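Local structure of phospholipase C beta (Meleagris gallopavo, 1JAD) at residues A111-L116 with R206-K211; A22-M27 with R118-A123; M85-L90 with Q235-N240; K39-L44 with E103-E108. The protein is the C-terminal region of a phospholipase C beta, an elongated, almost wholly helical coiled-coil bundle found here as two copies. All coordinates share one frame; numbering follows the deposited sequence.

Contact 1: residues A111-L116 with R206-K211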
loop_
_atom_site.group_PDB
_atom_site.type_symbol
_atom_site.label_atom_id
_atom_site.label_comp_id
_atom_site.label_asym_id
_atom_site.label_seq_id
_atom_site.Cartn_x
_atom_site.Cartn_y
_atom_site.Cartn_z
ATOM N N ALA A 111 6.888 7.315 -3.497
ATOM C CA ALA A 111 7.385 5.960 -3.673
ATOM C C ALA A 111 8.271 5.565 -2.506
ATOM O O ALA A 111 8.112 4.487 -1.920
ATOM C CB ALA A 111 8.167 5.857 -4.965
ATOM N N LYS A 112 9.199 6.449 -2.161
ATOM C CA LYS A 112 10.121 6.179 -1.067
ATOM C C LYS A 112 9.379 6.033 0.256
ATOM O O LYS A 112 9.401 4.969 0.867
ATOM C CB LYS A 112 11.164 7.294 -0.951
ATOM C CG LYS A 112 12.429 6.855 -0.228
ATOM C CD LYS A 112 13.018 5.643 -0.956
ATOM C CE LYS A 112 14.346 5.167 -0.374
ATOM N NZ LYS A 112 14.851 3.986 -1.143
ATOM N N ILE A 113 8.722 7.096 0.702
ATOM C CA ILE A 113 7.999 7.026 1.960
ATOM C C ILE A 113 6.991 5.892 1.988
ATOM O O ILE A 113 6.823 5.247 3.022
ATOM C CB ILE A 113 7.305 8.360 2.312
ATOM C CG1 ILE A 113 8.332 9.315 2.914
ATOM C CG2 ILE A 113 6.180 8.130 3.308
ATOM C CD1 ILE A 113 7.737 10.557 3.528
ATOM N N THR A 114 6.320 5.634 0.872
ATOM C CA THR A 114 5.369 4.534 0.855
ATOM C C THR A 114 6.122 3.245 1.143
ATOM O O THR A 114 5.577 2.308 1.728
ATOM C CB THR A 114 4.652 4.441 -0.483
ATOM O OG1 THR A 114 3.730 5.532 -0.592
ATOM C CG2 THR A 114 3.899 3.130 -0.597
ATOM N N GLU A 115 7.387 3.213 0.741
ATOM C CA GLU A 115 8.246 2.064 0.981
ATOM C C GLU A 115 8.436 1.894 2.483
ATOM O O GLU A 115 7.975 0.918 3.074
ATOM C CB GLU A 115 9.611 2.273 0.308
ATOM C CG GLU A 115 10.725 1.368 0.846
ATOM C CD GLU A 115 12.088 1.640 0.217
ATOM O OE1 GLU A 115 13.096 1.137 0.758
ATOM O OE2 GLU A 115 12.154 2.344 -0.818
ATOM N N LEU A 116 9.119 2.860 3.093
ATOM C CA LEU A 116 9.397 2.843 4.530
ATOM C C LEU A 116 8.140 2.493 5.336
ATOM O O LEU A 116 8.149 1.562 6.148
ATOM C CB LEU A 116 9.940 4.209 4.963
ATOM C CG LEU A 116 11.134 4.745 4.159
ATOM C CD1 LEU A 116 11.455 6.176 4.594
ATOM C CD2 LEU A 116 12.336 3.832 4.336
ATOM N N ARG A 206 -2.938 8.278 2.994
ATOM C CA ARG A 206 -3.708 9.416 2.537
ATOM C C ARG A 206 -2.977 10.722 2.847
ATOM O O ARG A 206 -2.944 11.627 2.029
ATOM C CB ARG A 206 -5.096 9.358 3.192
ATOM C CG ARG A 206 -6.077 10.381 2.707
ATOM C CD ARG A 206 -7.529 9.876 2.841
ATOM N NE ARG A 206 -8.017 9.719 4.214
ATOM C CZ ARG A 206 -7.784 8.677 5.011
ATOM N NH1 ARG A 206 -7.056 7.647 4.597
ATOM N NH2 ARG A 206 -8.295 8.665 6.238
ATOM N N ALA A 207 -2.369 10.831 4.020
ATOM C CA ALA A 207 -1.648 12.064 4.339
ATOM C C ALA A 207 -0.525 12.251 3.302
ATOM O O ALA A 207 -0.301 13.348 2.787
ATOM C CB ALA A 207 -1.061 11.984 5.747
ATOM N N ILE A 208 0.156 11.152 2.999
ATOM C CA ILE A 208 1.260 11.130 2.039
ATOM C C ILE A 208 0.863 11.613 0.652
ATOM O O ILE A 208 1.549 12.450 0.060
ATOM C CB ILE A 208 1.828 9.697 1.924
ATOM C CG1 ILE A 208 2.427 9.286 3.273
ATOM C CG2 ILE A 208 2.831 9.612 0.777
ATOM C CD1 ILE A 208 2.841 7.836 3.347
ATOM N N GLN A 209 -0.237 11.078 0.132
ATOM C CA GLN A 209 -0.722 11.452 -1.195
ATOM C C GLN A 209 -1.128 12.917 -1.205
ATOM O O GLN A 209 -1.040 13.611 -2.225
ATOM C CB GLN A 209 -1.905 10.571 -1.570
ATOM C CG GLN A 209 -1.567 9.102 -1.494
ATOM C CD GLN A 209 -2.778 8.215 -1.664
ATOM O OE1 GLN A 209 -3.782 8.383 -0.972
ATOM N NE2 GLN A 209 -2.685 7.249 -2.566
ATOM N N GLU A 210 -1.567 13.377 -0.046
ATOM C CA GLU A 210 -1.992 14.751 0.144
ATOM C C GLU A 210 -0.743 15.630 0.036
ATOM O O GLU A 210 -0.769 16.696 -0.568
ATOM C CB GLU A 210 -2.635 14.858 1.524
ATOM C CG GLU A 210 -3.367 16.131 1.818
ATOM C CD GLU A 210 -4.044 16.060 3.171
ATOM O OE1 GLU A 210 -4.892 15.150 3.360
ATOM O OE2 GLU A 210 -3.721 16.904 4.040
ATOM N N LYS A 211 0.355 15.164 0.620
ATOM C CA LYS A 211 1.622 15.887 0.564
ATOM C C LYS A 211 2.053 15.996 -0.908
ATOM O O LYS A 211 2.310 17.096 -1.416
ATOM C CB LYS A 211 2.681 15.136 1.378
ATOM C CG LYS A 211 4.115 15.627 1.225
ATOM C CD LYS A 211 4.293 17.062 1.684
ATOM C CE LYS A 211 5.758 17.490 1.582
ATOM N NZ LYS A 211 5.987 18.935 1.889
#
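Ile113 and Ile208 carry this contact between helix 75-155 and helix 161-245. The tight part is a single methyl-to-methyl meeting. Ile113 CG2 lies 3.4 Å from Ile208 CD1, and Ile208 CG1 follows at 3.9 Å from the same Ile113 CG2. The two side chains cross at a slant. In Ile208 the CD1 end is stretched outward from the helix (chi2 172°), which brings it against the branch methyl of Ile113. Both isoleucines are buried.

The margin is looser. Thr114 adds a grazing approach, with its OG1 4.4 Å from Ile208 CG2. That hydroxyl has its polar partner within its own helix, where it bonds to the carbonyl O of Thr110. Farther from helix 161-245, Lys112 NZ and Glu115 OE2 form a salt bridge of 3.2 Å. Glu115 is exposed there. The ammonium meets the syn side of the carboxylate, 27° out of its plane.

The two long helices run antiparallel. Helix 21-24 closes on the pair through Leu21 and Leu24, which touch Ile113. Helix 28-64 adds Phe30 against Ile113, and its Leu29 and Leu33 pack on Lys112.

Contact 2: residues A22-M27 with R118-A123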
loop_
_atom_site.group_PDB
_atom_site.type_symbol
_atom_site.label_atom_id
_atom_site.label_comp_id
_atom_site.label_asym_id
_atom_site.label_seq_id
_atom_site.Cartn_x
_atom_site.Cartn_y
_atom_site.Cartn_z
ATOM N N ALA A 22 5.488 12.605 9.895
ATOM C CA ALA A 22 6.589 13.346 10.502
ATOM C C ALA A 22 7.771 12.449 10.810
ATOM O O ALA A 22 8.917 12.803 10.538
ATOM C CB ALA A 22 6.116 14.028 11.778
ATOM N N GLU A 23 7.494 11.289 11.393
ATOM C CA GLU A 23 8.548 10.342 11.731
ATOM C C GLU A 23 9.268 9.843 10.479
ATOM O O GLU A 23 10.493 9.707 10.466
ATOM C CB GLU A 23 7.956 9.156 12.494
ATOM C CG GLU A 23 7.337 9.538 13.832
ATOM C CD GLU A 23 6.781 8.342 14.583
ATOM O OE1 GLU A 23 7.537 7.369 14.809
ATOM O OE2 GLU A 23 5.590 8.380 14.957
ATOM N N LEU A 24 8.492 9.585 9.432
ATOM C CA LEU A 24 9.009 9.084 8.162
ATOM C C LEU A 24 9.828 10.087 7.348
ATOM O O LEU A 24 10.767 9.700 6.651
ATOM C CB LEU A 24 7.850 8.567 7.311
ATOM C CG LEU A 24 7.082 7.416 7.957
ATOM C CD1 LEU A 24 5.890 7.025 7.099
ATOM C CD2 LEU A 24 8.021 6.240 8.144
ATOM N N GLN A 25 9.463 11.365 7.428
ATOM C CA GLN A 25 10.161 12.424 6.693
ATOM C C GLN A 25 11.511 12.749 7.314
ATOM O O GLN A 25 12.189 13.680 6.877
ATOM C CB GLN A 25 9.322 13.705 6.674
ATOM C CG GLN A 25 8.014 13.603 5.934
ATOM C CD GLN A 25 7.145 14.825 6.142
ATOM O OE1 GLN A 25 6.051 14.922 5.586
ATOM N NE2 GLN A 25 7.625 15.764 6.949
ATOM N N GLN A 26 11.897 11.993 8.336
ATOM C CA GLN A 26 13.162 12.234 9.008
ATOM C C GLN A 26 14.134 11.065 8.888
ATOM O O GLN A 26 15.308 11.202 9.211
ATOM C CB GLN A 26 12.911 12.554 10.480
ATOM C CG GLN A 26 11.918 13.681 10.697
ATOM C CD GLN A 26 12.267 14.926 9.900
ATOM O OE1 GLN A 26 13.362 15.476 10.029
ATOM N NE2 GLN A 26 11.333 15.380 9.069
HETATM N N MSE A 27 13.651 9.917 8.425
HETATM C CA MSE A 27 14.513 8.751 8.273
HETATM C C MSE A 27 15.661 9.065 7.301
HETATM O O MSE A 27 15.512 9.900 6.407
HETATM C CB MSE A 27 13.697 7.548 7.775
HETATM C CG MSE A 27 12.551 7.156 8.712
HETATM SE SE MSE A 27 11.636 5.646 8.246
HETATM C CE MSE A 27 12.928 4.391 8.399
ATOM N N ARG A 118 5.290 1.105 4.387
ATOM C CA ARG A 118 4.929 -0.274 4.079
ATOM C C ARG A 118 5.655 -1.289 4.952
ATOM O O ARG A 118 5.040 -2.214 5.477
ATOM C CB ARG A 118 5.237 -0.588 2.613
ATOM C CG ARG A 118 4.031 -0.652 1.684
ATOM C CD ARG A 118 3.109 -1.820 2.019
ATOM N NE ARG A 118 2.113 -2.053 0.973
ATOM C CZ ARG A 118 1.253 -1.137 0.529
ATOM N NH1 ARG A 118 1.257 0.095 1.034
ATOM N NH2 ARG A 118 0.384 -1.456 -0.426
ATOM N N GLU A 119 6.964 -1.117 5.108
ATOM C CA GLU A 119 7.747 -2.060 5.895
ATOM C C GLU A 119 7.354 -2.085 7.366
ATOM O O GLU A 119 7.197 -3.152 7.964
ATOM C CB GLU A 119 9.237 -1.748 5.759
ATOM C CG GLU A 119 10.130 -2.701 6.522
ATOM C CD GLU A 119 11.596 -2.386 6.334
ATOM O OE1 GLU A 119 11.983 -1.221 6.570
ATOM O OE2 GLU A 119 12.359 -3.303 5.960
ATOM N N LYS A 120 7.198 -0.905 7.951
ATOM C CA LYS A 120 6.822 -0.812 9.348
ATOM C C LYS A 120 5.412 -1.346 9.559
ATOM O O LYS A 120 5.168 -2.136 10.466
ATOM C CB LYS A 120 6.935 0.641 9.814
ATOM C CG LYS A 120 8.370 1.154 9.739
ATOM C CD LYS A 120 8.539 2.538 10.333
ATOM C CE LYS A 120 10.015 2.898 10.390
ATOM N NZ LYS A 120 10.804 1.868 11.141
ATOM N N GLN A 121 4.496 -0.937 8.693
ATOM C CA GLN A 121 3.113 -1.369 8.789
ATOM C C GLN A 121 2.969 -2.885 8.740
ATOM O O GLN A 121 2.070 -3.458 9.374
ATOM C CB GLN A 121 2.298 -0.694 7.692
ATOM C CG GLN A 121 2.359 0.822 7.807
ATOM C CD GLN A 121 1.598 1.539 6.723
ATOM O OE1 GLN A 121 1.464 2.764 6.752
ATOM N NE2 GLN A 121 1.092 0.786 5.754
ATOM N N ILE A 122 3.858 -3.540 7.999
ATOM C CA ILE A 122 3.825 -4.992 7.926
ATOM C C ILE A 122 4.290 -5.548 9.264
ATOM O O ILE A 122 3.715 -6.509 9.783
ATOM C CB ILE A 122 4.742 -5.531 6.804
ATOM C CG1 ILE A 122 4.096 -5.278 5.438
ATOM C CG2 ILE A 122 5.002 -7.020 7.004
ATOM C CD1 ILE A 122 2.778 -6.025 5.236
ATOM N N ALA A 123 5.323 -4.926 9.828
ATOM C CA ALA A 123 5.864 -5.366 11.103
ATOM C C ALA A 123 4.847 -5.168 12.217
ATOM O O ALA A 123 4.777 -5.963 13.143
ATOM C CB ALA A 123 7.129 -4.607 11.416
#
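Met27, modelled as selenomethionine, and Lys120 reach toward each other and meet tip to tip. Both the SE and the CE of Met27 lie 3.8 Å from Lys120 CE. The lysine chain runs out straight from its helix and bends only at its last torsion (chi4 -55°). Its end methylene, and not its NZ, therefore makes the nearest approach to the methionine. Leu24 takes a lesser share, with its CD2 4.3 Å from Lys120 CD. The contact is thus made by the last methylenes of a charged residue, with Met27 at the tip and Leu24 a little farther back.

The next shell fixes the two apolar residues. Leu24 is buried against Ala117 of helix 75-155 and Asn204 of helix 161-245, while Met27 also packs on Leu116. A type I beta turn from Leu24 to Met27 links them. It is closed by a weak bond of 3.4 Å from Met27 N to Leu24 O. On the other side, regular helix carries Lys120, with Ile122 N bonded to Arg118 O at 3.1 Å. The next residue, Gln121, touches Thr18 and Gln201 of helix 161-245, and Arg118 touches Thr114 of the second subunit.

Two helices follow each other through a type I turn: short helix 21-24 ends in it, and Met27 stands at the N-cap of helix 28-64. The corner between these helices is laid on the side of a long antiparallel coiled coil.

Contact 3: residues M85-L90 with Q235-N240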
loop_
_atom_site.group_PDB
_atom_site.type_symbol
_atom_site.label_atom_id
_atom_site.label_comp_id
_atom_site.label_asym_id
_atom_site.label_seq_id
_atom_site.Cartn_x
_atom_site.Cartn_y
_atom_site.Cartn_z
HETATM N N MSE A 85 12.827 36.295 -28.835
HETATM C CA MSE A 85 11.980 35.120 -28.972
HETATM C C MSE A 85 12.704 33.811 -28.653
HETATM O O MSE A 85 12.082 32.861 -28.179
HETATM C CB MSE A 85 11.367 35.068 -30.375
HETATM C CG MSE A 85 10.155 34.135 -30.485
HETATM SE SE MSE A 85 8.784 34.543 -29.300
HETATM C CE MSE A 85 8.473 36.319 -29.718
ATOM N N GLU A 86 14.008 33.745 -28.911
ATOM C CA GLU A 86 14.750 32.530 -28.593
ATOM C C GLU A 86 14.976 32.444 -27.090
ATOM O O GLU A 86 15.155 31.355 -26.538
ATOM C CB GLU A 86 16.085 32.489 -29.327
ATOM C CG GLU A 86 15.958 32.099 -30.788
ATOM C CD GLU A 86 17.306 31.961 -31.471
ATOM O OE1 GLU A 86 18.175 31.229 -30.941
ATOM O OE2 GLU A 86 17.493 32.576 -32.544
ATOM N N LEU A 87 14.979 33.597 -26.430
ATOM C CA LEU A 87 15.128 33.619 -24.987
ATOM C C LEU A 87 13.774 33.235 -24.404
ATOM O O LEU A 87 13.702 32.444 -23.475
ATOM C CB LEU A 87 15.547 35.006 -24.494
ATOM C CG LEU A 87 17.005 35.394 -24.779
ATOM C CD1 LEU A 87 17.231 36.836 -24.330
ATOM C CD2 LEU A 87 17.957 34.438 -24.052
ATOM N N ILE A 88 12.702 33.794 -24.957
ATOM C CA ILE A 88 11.366 33.455 -24.487
ATOM C C ILE A 88 11.192 31.937 -24.576
ATOM O O ILE A 88 10.857 31.283 -23.583
ATOM C CB ILE A 88 10.275 34.121 -25.343
ATOM C CG1 ILE A 88 10.277 35.634 -25.124
ATOM C CG2 ILE A 88 8.908 33.536 -24.987
ATOM C CD1 ILE A 88 9.838 36.045 -23.747
ATOM N N HIS A 89 11.420 31.376 -25.763
ATOM C CA HIS A 89 11.293 29.937 -25.935
ATOM C C HIS A 89 12.184 29.183 -24.972
ATOM O O HIS A 89 11.774 28.170 -24.405
ATOM C CB HIS A 89 11.595 29.528 -27.376
ATOM C CG HIS A 89 10.493 29.866 -28.332
ATOM N ND1 HIS A 89 10.521 29.506 -29.663
ATOM C CD2 HIS A 89 9.320 30.517 -28.143
ATOM C CE1 HIS A 89 9.412 29.922 -30.251
ATOM N NE2 HIS A 89 8.666 30.537 -29.352
ATOM N N LEU A 90 13.404 29.669 -24.775
ATOM C CA LEU A 90 14.308 29.012 -23.835
ATOM C C LEU A 90 13.690 29.040 -22.438
ATOM O O LEU A 90 13.819 28.087 -21.671
ATOM C CB LEU A 90 15.661 29.721 -23.785
ATOM C CG LEU A 90 16.572 29.127 -22.713
ATOM C CD1 LEU A 90 16.808 27.664 -23.029
ATOM C CD2 LEU A 90 17.879 29.889 -22.640
ATOM N N GLN A 235 13.059 40.959 -22.225
ATOM C CA GLN A 235 13.156 42.218 -22.953
ATOM C C GLN A 235 14.130 43.142 -22.232
ATOM O O GLN A 235 14.858 43.904 -22.871
ATOM C CB GLN A 235 11.781 42.878 -23.061
ATOM C CG GLN A 235 10.760 42.034 -23.805
ATOM C CD GLN A 235 9.415 42.718 -23.936
ATOM O OE1 GLN A 235 8.818 43.126 -22.944
ATOM N NE2 GLN A 235 8.928 42.840 -25.165
ATOM N N GLU A 236 14.143 43.064 -20.902
ATOM C CA GLU A 236 15.047 43.875 -20.095
ATOM C C GLU A 236 16.472 43.342 -20.209
ATOM O O GLU A 236 17.382 44.072 -20.597
ATOM C CB GLU A 236 14.627 43.875 -18.622
ATOM C CG GLU A 236 13.290 44.543 -18.332
ATOM C CD GLU A 236 12.996 44.634 -16.834
ATOM O OE1 GLU A 236 12.970 43.579 -16.159
ATOM O OE2 GLU A 236 12.790 45.764 -16.332
HETATM N N MSE A 237 16.662 42.070 -19.870
HETATM C CA MSE A 237 17.982 41.449 -19.942
HETATM C C MSE A 237 18.628 41.725 -21.302
HETATM O O MSE A 237 19.853 41.797 -21.414
HETATM C CB MSE A 237 17.866 39.939 -19.682
HETATM C CG MSE A 237 19.200 39.183 -19.632
HETATM SE SE MSE A 237 19.742 38.431 -21.203
HETATM C CE MSE A 237 18.491 37.163 -21.395
ATOM N N VAL A 238 17.797 41.891 -22.329
ATOM C CA VAL A 238 18.287 42.184 -23.673
ATOM C C VAL A 238 18.727 43.643 -23.737
ATOM O O VAL A 238 19.816 43.947 -24.216
ATOM C CB VAL A 238 17.198 41.951 -24.748
ATOM C CG1 VAL A 238 17.720 42.363 -26.117
ATOM C CG2 VAL A 238 16.791 40.486 -24.766
ATOM N N LYS A 239 17.870 44.540 -23.255
ATOM C CA LYS A 239 18.164 45.972 -23.234
ATOM C C LYS A 239 19.561 46.169 -22.638
ATOM O O LYS A 239 20.405 46.851 -23.220
ATOM C CB LYS A 239 17.119 46.700 -22.387
ATOM C CG LYS A 239 17.236 48.208 -22.382
ATOM C CD LYS A 239 16.190 48.829 -21.463
ATOM C CE LYS A 239 14.776 48.371 -21.824
ATOM N NZ LYS A 239 14.413 48.706 -23.230
ATOM N N ASN A 240 19.792 45.565 -21.474
ATOM C CA ASN A 240 21.089 45.643 -20.811
ATOM C C ASN A 240 22.143 45.061 -21.744
ATOM O O ASN A 240 23.279 45.536 -21.794
ATOM C CB ASN A 240 21.085 44.829 -19.510
ATOM C CG ASN A 240 20.302 45.496 -18.392
ATOM O OD1 ASN A 240 19.129 45.841 -18.552
ATOM N ND2 ASN A 240 20.951 45.669 -17.245
#
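Leu87 of helix 75-155 points between Met237 and Val238 of helix 161-245. This is side-chain packing in an antiparallel coiled coil, far from the middle of the chain.

Apolar contacts make up the whole crossing. Met237, a selenomethionine, brings its CE methyl to the leucine, and Leu87 CD2 lies 3.8 Å from that CE. The chain of Met237 leaves with CG anti to the backbone N and then bends at two torsions, which brings CE to the leucine. Its chi2 of -94° is away from a staggered value, which suggests some strain. Leu55 of helix 28-64 and Val234 also pack on Leu87, so three helices share this core.

Polar interactions lie outside the crossing. Glu86 OE2 bonds to Tyr59 OH, while the ion pair of Glu86 OE1 with Lys58 NZ is long and weak. Both tie helix 75-155 to helix 28-64.

Within helix 75-155, Met85 CG sits over one face of the His89 ring, 4.0 Å above its plane and toward the rim. Packing between subunits is separate: Met85 touches Arg147 and His89 touches Glu144, both of the second subunit.

Leu87 CD1 lies 3.2 Å from Met237 CE. The same Leu87 CD1 is 3.7 Å from Val238 CG2.

Contact 4: residues K39-L44 with E103-E108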
loop_
_atom_site.group_PDB
_atom_site.type_symbol
_atom_site.label_atom_id
_atom_site.label_comp_id
_atom_site.label_asym_id
_atom_site.label_seq_id
_atom_site.Cartn_x
_atom_site.Cartn_y
_atom_site.Cartn_z
ATOM N N LYS A 39 20.018 18.274 -5.652
ATOM C CA LYS A 39 21.235 18.355 -6.444
ATOM C C LYS A 39 20.794 18.459 -7.894
ATOM O O LYS A 39 21.327 19.253 -8.666
ATOM C CB LYS A 39 22.083 17.097 -6.255
ATOM C CG LYS A 39 22.699 16.956 -4.869
ATOM C CD LYS A 39 23.777 18.006 -4.636
ATOM C CE LYS A 39 24.925 17.853 -5.635
ATOM N NZ LYS A 39 25.594 16.517 -5.542
ATOM N N GLU A 40 19.807 17.646 -8.253
ATOM C CA GLU A 40 19.267 17.634 -9.606
ATOM C C GLU A 40 18.703 18.996 -10.016
ATOM O O GLU A 40 18.802 19.384 -11.183
ATOM C CB GLU A 40 18.170 16.569 -9.730
ATOM C CG GLU A 40 18.665 15.134 -9.680
ATOM C CD GLU A 40 17.519 14.126 -9.667
ATOM O OE1 GLU A 40 16.582 14.278 -10.484
ATOM O OE2 GLU A 40 17.561 13.171 -8.850
ATOM N N LEU A 41 18.105 19.714 -9.068
ATOM C CA LEU A 41 17.541 21.024 -9.368
ATOM C C LEU A 41 18.611 22.071 -9.679
ATOM O O LEU A 41 18.377 22.981 -10.475
ATOM C CB LEU A 41 16.673 21.524 -8.211
ATOM C CG LEU A 41 15.389 20.774 -7.851
ATOM C CD1 LEU A 41 14.664 21.533 -6.743
ATOM C CD2 LEU A 41 14.488 20.659 -9.074
ATOM N N LYS A 42 19.777 21.954 -9.045
ATOM C CA LYS A 42 20.860 22.907 -9.277
ATOM C C LYS A 42 21.558 22.623 -10.601
ATOM O O LYS A 42 22.037 23.543 -11.265
ATOM C CB LYS A 42 21.860 22.869 -8.122
ATOM C CG LYS A 42 21.261 23.340 -6.807
ATOM C CD LYS A 42 22.257 23.286 -5.658
ATOM C CE LYS A 42 21.591 23.691 -4.345
ATOM N NZ LYS A 42 22.525 23.625 -3.191
ATOM N N GLU A 43 21.605 21.349 -10.981
ATOM C CA GLU A 43 22.218 20.939 -12.238
ATOM C C GLU A 43 21.380 21.471 -13.395
ATOM O O GLU A 43 21.921 21.959 -14.390
ATOM C CB GLU A 43 22.299 19.418 -12.305
ATOM C CG GLU A 43 23.183 18.818 -11.222
ATOM C CD GLU A 43 23.148 17.297 -11.213
ATOM O OE1 GLU A 43 23.442 16.691 -12.271
ATOM O OE2 GLU A 43 22.834 16.711 -10.148
ATOM N N LEU A 44 20.059 21.367 -13.263
ATOM C CA LEU A 44 19.143 21.877 -14.281
ATOM C C LEU A 44 19.346 23.380 -14.401
ATOM O O LEU A 44 19.286 23.945 -15.493
ATOM C CB LEU A 44 17.684 21.609 -13.893
ATOM C CG LEU A 44 17.109 20.197 -13.979
ATOM C CD1 LEU A 44 15.698 20.188 -13.397
ATOM C CD2 LEU A 44 17.097 19.737 -15.433
ATOM N N GLU A 103 7.601 17.814 -10.042
ATOM C CA GLU A 103 6.572 16.795 -9.932
ATOM C C GLU A 103 7.164 15.389 -9.931
ATOM O O GLU A 103 6.658 14.494 -9.253
ATOM C CB GLU A 103 5.562 16.963 -11.066
ATOM C CG GLU A 103 4.844 18.298 -10.981
ATOM C CD GLU A 103 3.697 18.411 -11.943
ATOM O OE1 GLU A 103 2.740 17.618 -11.809
ATOM O OE2 GLU A 103 3.752 19.286 -12.834
ATOM N N GLN A 104 8.252 15.204 -10.667
ATOM C CA GLN A 104 8.912 13.905 -10.729
ATOM C C GLN A 104 9.457 13.624 -9.330
ATOM O O GLN A 104 9.429 12.487 -8.862
ATOM C CB GLN A 104 10.066 13.946 -11.739
ATOM C CG GLN A 104 10.399 12.620 -12.416
ATOM C CD GLN A 104 10.299 11.431 -11.486
ATOM O OE1 GLN A 104 9.195 11.001 -11.126
ATOM N NE2 GLN A 104 11.450 10.894 -11.075
ATOM N N HIS A 105 9.960 14.664 -8.660
ATOM C CA HIS A 105 10.483 14.504 -7.304
ATOM C C HIS A 105 9.323 14.145 -6.366
ATOM O O HIS A 105 9.483 13.365 -5.419
ATOM C CB HIS A 105 11.150 15.789 -6.790
ATOM C CG HIS A 105 12.427 16.148 -7.487
ATOM N ND1 HIS A 105 13.399 15.219 -7.796
ATOM C CD2 HIS A 105 12.933 17.351 -7.848
ATOM C CE1 HIS A 105 14.445 15.834 -8.322
ATOM N NE2 HIS A 105 14.187 17.129 -8.363
ATOM N N ALA A 106 8.155 14.721 -6.634
ATOM C CA ALA A 106 6.979 14.438 -5.825
ATOM C C ALA A 106 6.637 12.938 -5.927
ATOM O O ALA A 106 6.356 12.277 -4.923
ATOM C CB ALA A 106 5.799 15.300 -6.294
ATOM N N THR A 107 6.675 12.397 -7.137
ATOM C CA THR A 107 6.387 10.979 -7.314
ATOM C C THR A 107 7.486 10.101 -6.688
ATOM O O THR A 107 7.250 8.941 -6.342
ATOM C CB THR A 107 6.222 10.634 -8.823
ATOM O OG1 THR A 107 5.046 11.276 -9.333
ATOM C CG2 THR A 107 6.101 9.136 -9.035
ATOM N N GLU A 108 8.683 10.655 -6.526
ATOM C CA GLU A 108 9.787 9.892 -5.951
ATOM C C GLU A 108 9.694 9.814 -4.440
ATOM O O GLU A 108 10.038 8.797 -3.849
ATOM C CB GLU A 108 11.136 10.517 -6.337
ATOM C CG GLU A 108 11.415 10.567 -7.843
ATOM C CD GLU A 108 12.715 11.290 -8.181
ATOM O OE1 GLU A 108 12.852 12.479 -7.813
ATOM O OE2 GLU A 108 13.594 10.672 -8.815
HETATM O O HOH W 1 14.576 12.497 -10.922
#
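A histidine-carboxylate pair, His105 with Glu108, forms a polar site where helix 75-155 meets Glu40 and Leu41 of helix 28-64. The ring of His105 is met at its edge from both residues of the opposing helix. Glu40 OE1 lies 3.4 Å from His105 CE1, a close approach without a hydrogen bond. The carboxylate plane is turned 61° from the ring. Leu41 CD2 stands 3.6 Å from His105 NE2, so that part of the edge has an apolar neighbour. Glu40 and Leu41 both run past His105, which points the other way.

On the other ring nitrogen, His105 ND1 donates to Glu108 OE1 over 2.8 Å. The bond is fairly straight, at 162°, and the acceptor lies near the ring plane. Gln37 NE2 bonds to the same Glu108 OE1 and to the carbonyl O of His105. A water joins the helices, donating to Glu40 OE1 at 2.7 Å and to Glu108 OE2 at 3.0 Å. Arg101 NH1 makes a salt bridge with Glu40 OE1.

The bond at ND1 fixes the rotation of the ring. Two carboxylates come near each other, with Glu40 OE2 4.7 Å from Glu108 OE2. Arg101 and the bridging water probably ease their repulsion, and the two acids together may raise the proton affinity of His105.

All four contacts use helix 75-155. Along that helix they come in the order contact 3, contact 4, contact 1, contact 2. The partners change. Contacts 1 and 3 pair it with helix 161-245, contact 4 with helix 28-64, and contact 2 with the corner that leads into helix 28-64. Contacts 1 and 2 are neighbours, with centres 10 Å apart, and they touch each other directly. Contact 4 lies about 17 Å from contact 1 between centres, and contact 3 about 26 Å from contact 4. The centres of contacts 2 and 3 are about 47 Å apart. One long helix is thus the shared spine of an elongated bundle.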